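Local coordinates for chemotaxis protein CheX (Desulfovibrio desulfuricans subsp. desulfuricans str. G20, PDB 3HM4) that probably dephosphorylates the phosphorylated response regulator CheY, and so helps to reset the signal in bacterial chemotaxis, at residues T15-T18 with N19-T23; Q86-K89 with D90-E94; T96-I99 with S100-R104; A105-E109 with M110-F114. All blocks are in the same frame, centred on the assembly; numbering follows the deposited sequence.

From the N terminus, contact 1 lies on helix 10-25, and contacts 2, 3 and 4 follow one another down helix 84-109. Each joins two adjoining segments, so none closes a long loop, and none encloses or crosses another; all four run in series. The ties between them come from packing and one probable hydrogen bond. Contact 1 meets contact 3 where Ala16, Thr17 and Val20 rest on Ile99, Gln102 and Ala103, joining the two helices. Contacts 3 and 4 are linked by Arg104, which probably hydrogen-bonds to Phe114 as the chain leaves the helix for strand 115-123. Contact 2 and, more lightly, contact 3 reach the second subunit; contacts 2 and 4 lie about 26 Å apart, centre to centre.

Contact 1 (T15-T18 with N19-T23); sequences TATT and NVLST
Thr17 and Leu21 lie side by side one helical turn apart, with Thr17 CG2 4.0 Å from Leu21 CD2. The same leucine methyl turns back over the backbone, where CD2 comes within 3.3 Å of Thr17 O. Val20 does likewise to the preceding carbonyl: with CG1 anti to the backbone N (chi1 173°), CG2 is left beside that N and rests 3.1 Å from Ala16 O. Ser22 gives the turn a second polar grip. Its backbone N bonds to Thr18 O at 2.9 Å, while in one of its two conformers, and so less certainly, OG donates to that oxygen at 2.8 Å. In that conformer the hydroxyl stands 42° out of the carbonyl plane, and the two donors come from opposite faces. On the outer side Thr15 CG2 runs alongside Asn19, 3.5 Å from ND2 in one of that residue's two conformers.

The threonines are set by bonds from the turn before. OG1 of Thr17 is held by Phe13 O and OG1 of Thr18 by Val14 O, and this fixes the direction in which each methyl faces. Further out, Thr17 meets Ile99 and the sheet residues Phe142, Phe149 and Val151, whereas Ala16 and Val20 pack on Gln102. This is the mixed surface of an amphipathic helix laid against both an antiparallel sheet and a neighbouring helix.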
loop_
_atom_site.group_PDB
_atom_site.type_symbol
_atom_site.label_atom_id
_atom_site.label_comp_id
_atom_site.label_asym_id
_atom_site.label_seq_id
_atom_site.Cartn_x
_atom_site.Cartn_y
_atom_site.Cartn_z
ATOM N N THR A 15 -11.205 -9.864 -14.060
ATOM C CA THR A 15 -10.792 -11.148 -14.631
ATOM C C THR A 15 -9.496 -11.658 -14.009
ATOM O O THR A 15 -9.397 -12.832 -13.679
ATOM C CB THR A 15 -10.657 -11.051 -16.155
ATOM O OG1 THR A 15 -11.935 -10.740 -16.718
ATOM C CG2 THR A 15 -10.120 -12.348 -16.776
ATOM N N ALA A 16 -8.513 -10.777 -13.850
ATOM C CA ALA A 16 -7.261 -11.194 -13.225
ATOM C C ALA A 16 -7.495 -11.726 -11.795
ATOM O O ALA A 16 -6.933 -12.730 -11.378
ATOM C CB ALA A 16 -6.241 -10.044 -13.206
ATOM N N THR A 17 -8.297 -10.980 -11.035
ATOM C CA THR A 17 -8.617 -11.356 -9.645
ATOM C C THR A 17 -9.330 -12.718 -9.581
ATOM O O THR A 17 -8.944 -13.591 -8.805
ATOM C CB THR A 17 -9.420 -10.266 -8.951
ATOM O OG1 THR A 17 -8.629 -9.080 -8.932
ATOM C CG2 THR A 17 -9.725 -10.653 -7.516
ATOM N N THR A 18 -10.340 -12.859 -10.431
ATOM C CA THR A 18 -11.079 -14.114 -10.476
ATOM C C THR A 18 -10.165 -15.271 -10.835
ATOM O O THR A 18 -10.157 -16.320 -10.134
ATOM C CB THR A 18 -12.274 -14.009 -11.469
ATOM O OG1 THR A 18 -13.122 -12.901 -11.111
ATOM C CG2 THR A 18 -13.066 -15.342 -11.551
ATOM N N ASN A 19 -9.356 -15.082 -11.879
ATOM C CA ASN A 19 -8.472 -16.165 -12.322
ATOM C C ASN A 19 -7.433 -16.522 -11.277
ATOM O O ASN A 19 -7.207 -17.695 -11.019
ATOM C CB ASN A 19 -7.803 -15.818 -13.651
ATOM C CG ASN A 19 -8.778 -15.787 -14.822
ATOM O OD1 ASN A 19 -9.923 -16.239 -14.717
ATOM N ND2 ASN A 19 -8.331 -15.229 -15.941
ATOM N N VAL A 20 -6.794 -15.528 -10.658
ATOM C CA VAL A 20 -5.770 -15.811 -9.662
ATOM C C VAL A 20 -6.352 -16.533 -8.437
ATOM O O VAL A 20 -5.796 -17.535 -7.991
ATOM C CB VAL A 20 -5.009 -14.525 -9.226
ATOM C CG1 VAL A 20 -4.087 -14.813 -8.089
ATOM C CG2 VAL A 20 -4.216 -14.005 -10.425
ATOM N N LEU A 21 -7.454 -16.005 -7.887
ATOM C CA LEU A 21 -8.076 -16.631 -6.703
ATOM C C LEU A 21 -8.585 -18.050 -6.993
ATOM O O LEU A 21 -8.489 -18.927 -6.120
ATOM C CB LEU A 21 -9.131 -15.744 -6.026
ATOM C CG LEU A 21 -8.610 -14.690 -5.031
ATOM C CD1 LEU A 21 -7.803 -15.377 -3.876
ATOM C CD2 LEU A 21 -7.801 -13.658 -5.725
ATOM N N SER A 22 -9.148 -18.239 -8.180
ATOM C CA SER A 22 -9.635 -19.569 -8.635
ATOM C C SER A 22 -8.464 -20.550 -8.654
ATOM O O SER A 22 -8.481 -21.608 -7.995
ATOM C CB SER A 22 -10.236 -19.492 -10.046
ATOM O OG SER A 22 -11.456 -18.774 -10.085
ATOM N N THR A 23 -7.430 -20.169 -9.384
ATOM C CA THR A 23 -6.263 -21.043 -9.578
ATOM C C THR A 23 -5.504 -21.348 -8.329
ATOM O O THR A 23 -5.253 -22.523 -8.015
ATOM C CB THR A 23 -5.271 -20.435 -10.561
ATOM O OG1 THR A 23 -5.927 -20.249 -11.807
ATOM C CG2 THR A 23 -4.046 -21.316 -10.733
#

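Contact 2 (Q86-K89 with D90-E94); sequences QDTK and DAVGE
Asp90 OD2 is gripped from two sides, by the side-chain amide of Gln86 one turn earlier and by a water. Gln86 NE2 donates to it at 3.2 Å along a nearly straight bond (170°), and the oxygen lies practically in the amide plane. Seen from the carboxylate the match is poorer: the nitrogen comes in on the syn side but well out of the plane, and the two flat groups are turned 51° against each other. A second bond from the same NE2 to Asp90 OD1 is weak. The glutamine can reach because its chain bends at chi2 (69°), turning the amide forward along the helix toward Asp90. The water donates to OD2 at 2.7 Å and also to Asp87 OD1 at 2.7 Å, bridging OD1 of Asp87 and OD2 of Asp90, which are 4.9 Å apart.

This i to i+4 pairing sits near the start of helix 84-109, where Asp90, Glu94 and Asn97 match the spacing of the D/S-x3-E-x2-N signature of CheC and CheX phosphatases, probably part of the active site. On the buried side Thr88 CG2 lies alongside Val92 CG2, 4.2 Å away, with Thr88 OG1 tied back to Ile84 O. The other polar ends leave the helix. Gln86 OE1 accepts from Asn40 ND2 of the second subunit, and the fully extended Lys89 donates through NZ to Asn40 O of that same subunit.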
loop_
_atom_site.group_PDB
_atom_site.type_symbol
_atom_site.label_atom_id
_atom_site.label_comp_id
_atom_site.label_asym_id
_atom_site.label_seq_id
_atom_site.Cartn_x
_atom_site.Cartn_y
_atom_site.Cartn_z
ATOM N N GLN A 86 3.603 -14.988 8.755
ATOM C CA GLN A 86 4.477 -15.235 7.630
ATOM C C GLN A 86 3.716 -15.814 6.424
ATOM O O GLN A 86 3.970 -15.425 5.275
ATOM C CB GLN A 86 5.616 -16.193 8.012
ATOM C CG GLN A 86 6.638 -16.384 6.921
ATOM C CD GLN A 86 7.463 -15.150 6.651
ATOM O OE1 GLN A 86 7.947 -14.524 7.587
ATOM N NE2 GLN A 86 7.640 -14.794 5.369
ATOM N N ASP A 87 2.815 -16.758 6.680
ATOM C CA ASP A 87 2.110 -17.432 5.601
ATOM C C ASP A 87 1.107 -16.491 4.922
ATOM O O ASP A 87 0.926 -16.592 3.706
ATOM C CB ASP A 87 1.463 -18.738 6.079
ATOM C CG ASP A 87 2.462 -19.792 6.537
ATOM O OD1 ASP A 87 3.650 -19.688 6.229
ATOM O OD2 ASP A 87 1.988 -20.698 7.238
ATOM N N THR A 88 0.486 -15.615 5.710
ATOM C CA THR A 88 -0.404 -14.584 5.143
ATOM C C THR A 88 0.386 -13.625 4.245
ATOM O O THR A 88 -0.018 -13.363 3.117
ATOM C CB THR A 88 -1.206 -13.822 6.230
ATOM O OG1 THR A 88 -2.006 -14.793 6.890
ATOM C CG2 THR A 88 -2.099 -12.742 5.632
ATOM N N LYS A 89 1.514 -13.134 4.733
ATOM C CA LYS A 89 2.387 -12.278 3.946
ATOM C C LYS A 89 2.758 -12.963 2.634
ATOM O O LYS A 89 2.611 -12.392 1.553
ATOM C CB LYS A 89 3.642 -11.948 4.728
ATOM C CG LYS A 89 4.678 -11.147 3.976
ATOM C CD LYS A 89 5.925 -10.874 4.829
ATOM C CE LYS A 89 6.919 -10.050 4.036
ATOM N NZ LYS A 89 7.975 -9.494 4.913
ATOM N N ASP A 90 3.243 -14.199 2.737
ATOM C CA ASP A 90 3.702 -14.914 1.558
ATOM C C ASP A 90 2.596 -15.252 0.549
ATOM O O ASP A 90 2.726 -15.007 -0.667
ATOM C CB ASP A 90 4.474 -16.193 1.921
ATOM C CG ASP A 90 5.820 -15.916 2.572
ATOM O OD1 ASP A 90 6.402 -14.815 2.404
ATOM O OD2 ASP A 90 6.305 -16.826 3.295
ATOM N N ALA A 91 1.488 -15.791 1.054
ATOM C CA ALA A 91 0.386 -16.248 0.186
ATOM C C ALA A 91 -0.360 -15.071 -0.442
ATOM O O ALA A 91 -0.555 -15.005 -1.659
ATOM C CB ALA A 91 -0.607 -17.132 0.974
ATOM N N VAL A 92 -0.755 -14.114 0.394
ATOM C CA VAL A 92 -1.488 -12.943 -0.120
ATOM C C VAL A 92 -0.568 -12.078 -0.961
ATOM O O VAL A 92 -1.008 -11.505 -1.960
ATOM C CB VAL A 92 -2.214 -12.172 1.010
ATOM C CG1 VAL A 92 -2.839 -10.847 0.474
ATOM C CG2 VAL A 92 -3.257 -13.092 1.661
ATOM N N GLY A 93 0.700 -12.002 -0.569
ATOM C CA GLY A 93 1.668 -11.249 -1.366
ATOM C C GLY A 93 1.822 -11.826 -2.773
ATOM O O GLY A 93 1.859 -11.080 -3.758
ATOM N N GLU A 94 1.862 -13.156 -2.874
ATOM C CA GLU A 94 1.956 -13.773 -4.197
ATOM C C GLU A 94 0.696 -13.572 -5.013
ATOM O O GLU A 94 0.758 -13.273 -6.206
ATOM C CB GLU A 94 2.318 -15.248 -4.095
ATOM C CG GLU A 94 2.457 -15.932 -5.471
ATOM C CD GLU A 94 3.538 -15.310 -6.399
ATOM O OE1 GLU A 94 4.532 -14.722 -5.912
ATOM O OE2 GLU A 94 3.418 -15.438 -7.650
HETATM O O HOH W 1 5.247 -19.118 4.115
#

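Contact 3 (T96-I99 with S100-R104); sequences TNMI and SGQAR
Met98, a selenomethionine, runs alongside Gln102 and lays its terminal CE 3.9 Å from the amide NE2. Both side chains point the same way from successive turns of helix 84-109, on the face that packs against helix 10-25 in this alpha+beta fold, an antiparallel sheet covered by helices. The bend of Met98 at its last torsion (chi3 65°) swings the methyl back toward the glutamine, whose CG passes 3.3 Å from Met98 O. Val20 meets the amide nitrogen and Ala16 the CB of Gln102, while Met24 meets Met98. Ile99 turns to the same helix, reaching Thr17.

On the side facing strand 47-53, Ser100 CB sits 3.5 Å from Thr96 O, and both residues touch Val50. The serine hydroxyl is anti to its backbone N (chi1 175°), which aims OG along the helix toward the next turn, where Arg104 waits. Arg104 NE gives it a straight bond of 2.9 Å, and a second from NH2 is weak. Arg104 NH1 bonds to Phe114 O, so the guanidinium spans from the helix to the loop residue just before strand 115-123. Asn97 packs on Pro119 and on Val132 of the second subunit; it is the asparagine of the CheX signature and, as in relatives, probably belongs to the phosphatase site. A water at the guanidinium edge completes the network, donating to Asn97 O at 2.8 Å and accepting only a weak bond from Arg104 NH2.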
loop_
_atom_site.group_PDB
_atom_site.type_symbol
_atom_site.label_atom_id
_atom_site.label_comp_id
_atom_site.label_asym_id
_atom_site.label_seq_id
_atom_site.Cartn_x
_atom_site.Cartn_y
_atom_site.Cartn_z
ATOM N N THR A 96 -1.248 -11.109 -4.837
ATOM C CA THR A 96 -1.256 -9.707 -5.280
ATOM C C THR A 96 -0.300 -9.434 -6.436
ATOM O O THR A 96 -0.652 -8.723 -7.385
ATOM C CB THR A 96 -1.026 -8.781 -4.094
ATOM O OG1 THR A 96 -1.973 -9.080 -3.050
ATOM C CG2 THR A 96 -1.130 -7.314 -4.468
ATOM N N ASN A 97 0.890 -10.046 -6.364
ATOM C CA ASN A 97 1.837 -9.968 -7.488
ATOM C C ASN A 97 1.222 -10.551 -8.749
ATOM O O ASN A 97 1.383 -10.005 -9.830
ATOM C CB ASN A 97 3.162 -10.679 -7.164
ATOM C CG ASN A 97 4.212 -9.749 -6.598
ATOM O OD1 ASN A 97 4.376 -8.632 -7.102
ATOM N ND2 ASN A 97 4.950 -10.200 -5.610
HETATM N N MSE A 98 0.505 -11.668 -8.619
HETATM C CA MSE A 98 -0.128 -12.308 -9.760
HETATM C C MSE A 98 -1.287 -11.500 -10.330
HETATM O O MSE A 98 -1.415 -11.391 -11.555
HETATM C CB MSE A 98 -0.589 -13.724 -9.428
HETATM C CG MSE A 98 0.556 -14.690 -9.167
HETATM SE SE MSE A 98 -0.106 -16.397 -8.557
HETATM C CE MSE A 98 -1.037 -16.920 -10.126
ATOM N N ILE A 99 -2.109 -10.892 -9.463
ATOM C CA ILE A 99 -3.181 -10.033 -9.932
ATOM C C ILE A 99 -2.569 -8.828 -10.690
ATOM O O ILE A 99 -3.018 -8.499 -11.778
ATOM C CB ILE A 99 -4.105 -9.532 -8.796
ATOM C CG1 ILE A 99 -4.942 -10.724 -8.282
ATOM C CG2 ILE A 99 -5.029 -8.380 -9.258
ATOM C CD1 ILE A 99 -5.715 -10.402 -7.009
ATOM N N SER A 100 -1.540 -8.209 -10.111
ATOM C CA SER A 100 -0.881 -7.114 -10.787
ATOM C C SER A 100 -0.352 -7.541 -12.176
ATOM O O SER A 100 -0.593 -6.862 -13.186
ATOM C CB SER A 100 0.255 -6.587 -9.938
ATOM O OG SER A 100 0.986 -5.600 -10.641
ATOM N N GLY A 101 0.352 -8.657 -12.226
ATOM C CA GLY A 101 0.928 -9.123 -13.501
ATOM C C GLY A 101 -0.128 -9.417 -14.547
ATOM O O GLY A 101 -0.033 -8.977 -15.705
ATOM N N GLN A 102 -1.193 -10.096 -14.124
ATOM C CA GLN A 102 -2.271 -10.465 -15.059
ATOM C C GLN A 102 -3.122 -9.296 -15.506
ATOM O O GLN A 102 -3.468 -9.197 -16.665
ATOM C CB GLN A 102 -3.107 -11.603 -14.485
ATOM C CG GLN A 102 -2.264 -12.857 -14.369
ATOM C CD GLN A 102 -3.012 -14.074 -13.884
ATOM O OE1 GLN A 102 -4.205 -14.203 -14.090
ATOM N NE2 GLN A 102 -2.286 -14.981 -13.252
ATOM N N ALA A 103 -3.439 -8.383 -14.594
ATOM C CA ALA A 103 -4.244 -7.205 -14.933
ATOM C C ALA A 103 -3.444 -6.327 -15.892
ATOM O O ALA A 103 -3.998 -5.829 -16.887
ATOM C CB ALA A 103 -4.636 -6.427 -13.672
ATOM N N ARG A 104 -2.151 -6.147 -15.597
ATOM C CA ARG A 104 -1.315 -5.319 -16.486
ATOM C C ARG A 104 -1.078 -5.974 -17.847
ATOM O O ARG A 104 -1.065 -5.268 -18.856
ATOM C CB ARG A 104 -0.014 -4.920 -15.795
ATOM C CG ARG A 104 -0.257 -3.982 -14.635
ATOM C CD ARG A 104 0.994 -3.516 -13.929
ATOM N NE ARG A 104 1.708 -4.620 -13.301
ATOM C CZ ARG A 104 2.792 -5.243 -13.757
ATOM N NH1 ARG A 104 3.407 -4.823 -14.850
ATOM N NH2 ARG A 104 3.307 -6.255 -13.059
HETATM O O HOH W 2 3.422 -8.369 -10.903
#

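Contact 4 (A105-E109 with M110-F114); sequences AALSE and MGMTF
The chain leaving the helix turns its N-H groups back onto the last helical carbonyls: Met112 N bonds to Leu107 O and Gly111 N to Ser108 O, each at 3.0 Å. Leu107 O also takes Met110 N, also at 3.0 Å, so two donors reach it from opposite faces of the carbonyl plane and neither lies in that plane. Met110 N keeps a weak bond to Ala106 O as well, a remnant of the regular helical pattern.

Among the side chains, Leu107 does most of the joining by splitting its two methyls. CD2 meets the terminal CE of Met112, a selenomethionine, at 4.0 Å, the two chains crossing at a slant; the bend at chi3 of Met112 (-79°) brings CE back toward the helix. CD1 goes to the aromatic ring, 3.8 Å from Phe114 CD1, in an oblique approach. The pattern is a Schellman motif. Gly111, with its positive phi (83°), is the C' residue, and the apolar meeting of Leu107 with Met112, the C3 to C'' contact of the motif, spans the same residues as the bond that reaches five residues, from Met112 N to Leu107 O.

Met110, another selenomethionine, lays its CG 3.4 Å from Ala106 O and reaches Pro12, which Ala106 and Leu107 also touch. Leu107 adds Phe13, so this helix end is backed by the beginning of helix 10-25. Phe114 meets the ring of His55 with the ring planes inclined at about 55°. At the solvent side a water lies 2.6 Å from Thr113 OG1; its bridge to Ser108 OG belongs to one of two serine conformers and is less certain.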
loop_
_atom_site.group_PDB
_atom_site.type_symbol
_atom_site.label_atom_id
_atom_site.label_comp_id
_atom_site.label_asym_id
_atom_site.label_seq_id
_atom_site.Cartn_x
_atom_site.Cartn_y
_atom_site.Cartn_z
ATOM N N ALA A 105 -0.984 -7.310 -17.892
ATOM C CA ALA A 105 -0.874 -7.998 -19.189
ATOM C C ALA A 105 -2.147 -7.734 -20.003
ATOM O O ALA A 105 -2.072 -7.417 -21.198
ATOM C CB ALA A 105 -0.636 -9.492 -19.018
ATOM N N ALA A 106 -3.322 -7.821 -19.367
ATOM C CA ALA A 106 -4.622 -7.533 -20.040
ATOM C C ALA A 106 -4.725 -6.083 -20.528
ATOM O O ALA A 106 -5.187 -5.809 -21.631
ATOM C CB ALA A 106 -5.812 -7.894 -19.155
ATOM N N LEU A 107 -4.285 -5.159 -19.680
ATOM C CA LEU A 107 -4.256 -3.755 -20.055
ATOM C C LEU A 107 -3.295 -3.516 -21.237
ATOM O O LEU A 107 -3.628 -2.726 -22.133
ATOM C CB LEU A 107 -3.914 -2.889 -18.829
ATOM C CG LEU A 107 -5.032 -2.757 -17.798
ATOM C CD1 LEU A 107 -4.428 -2.327 -16.453
ATOM C CD2 LEU A 107 -6.144 -1.810 -18.255
ATOM N N SER A 108 -2.152 -4.192 -21.269
ATOM C CA SER A 108 -1.194 -4.067 -22.381
ATOM C C SER A 108 -1.839 -4.515 -23.683
ATOM O O SER A 108 -1.600 -3.926 -24.731
ATOM C CB SER A 108 0.072 -4.868 -22.100
ATOM O OG SER A 108 1.046 -4.750 -23.130
ATOM N N GLU A 109 -2.676 -5.545 -23.617
ATOM C CA GLU A 109 -3.398 -6.000 -24.832
ATOM C C GLU A 109 -4.454 -5.004 -25.334
ATOM O O GLU A 109 -4.846 -5.068 -26.505
ATOM C CB GLU A 109 -3.987 -7.390 -24.617
ATOM C CG GLU A 109 -2.885 -8.413 -24.485
ATOM C CD GLU A 109 -3.375 -9.843 -24.316
ATOM O OE1 GLU A 109 -4.603 -10.088 -24.325
ATOM O OE2 GLU A 109 -2.500 -10.718 -24.167
HETATM N N MSE A 110 -4.866 -4.066 -24.476
HETATM C CA MSE A 110 -5.772 -2.972 -24.787
HETATM C C MSE A 110 -4.958 -1.675 -25.116
HETATM O O MSE A 110 -5.538 -0.584 -25.187
HETATM C CB MSE A 110 -6.740 -2.733 -23.621
HETATM C CG MSE A 110 -7.602 -3.959 -23.255
HETATM SE SE MSE A 110 -8.561 -3.662 -21.609
HETATM C CE MSE A 110 -9.664 -2.207 -22.273
ATOM N N GLY A 111 -3.650 -1.813 -25.313
ATOM C CA GLY A 111 -2.787 -0.696 -25.718
ATOM C C GLY A 111 -2.305 0.200 -24.605
ATOM O O GLY A 111 -1.823 1.308 -24.878
HETATM N N MSE A 112 -2.376 -0.269 -23.350
HETATM C CA MSE A 112 -1.955 0.524 -22.186
HETATM C C MSE A 112 -0.941 -0.252 -21.355
HETATM O O MSE A 112 -1.320 -1.179 -20.640
HETATM C CB MSE A 112 -3.166 0.899 -21.351
HETATM C CG MSE A 112 -4.148 1.779 -22.083
HETATM SE SE MSE A 112 -5.755 2.122 -21.136
HETATM C CE MSE A 112 -6.612 0.480 -21.490
ATOM N N THR A 113 0.316 0.154 -21.434
ATOM C CA THR A 113 1.399 -0.461 -20.706
ATOM C C THR A 113 1.546 0.172 -19.321
ATOM O O THR A 113 1.743 1.380 -19.196
ATOM C CB THR A 113 2.742 -0.334 -21.457
ATOM O OG1 THR A 113 2.622 -1.029 -22.713
ATOM C CG2 THR A 113 3.891 -0.928 -20.660
ATOM N N PHE A 114 1.523 -0.692 -18.299
ATOM C CA PHE A 114 1.745 -0.289 -16.927
ATOM C C PHE A 114 2.850 -1.123 -16.293
ATOM O O PHE A 114 2.925 -2.334 -16.539
ATOM C CB PHE A 114 0.500 -0.512 -16.076
ATOM C CG PHE A 114 -0.629 0.401 -16.391
ATOM C CD1 PHE A 114 -1.587 0.063 -17.342
ATOM C CD2 PHE A 114 -0.779 1.604 -15.703
ATOM C CE1 PHE A 114 -2.651 0.917 -17.628
ATOM C CE2 PHE A 114 -1.847 2.449 -15.995
ATOM C CZ PHE A 114 -2.784 2.096 -16.958
HETATM O O HOH W 3 3.307 -3.511 -22.600
#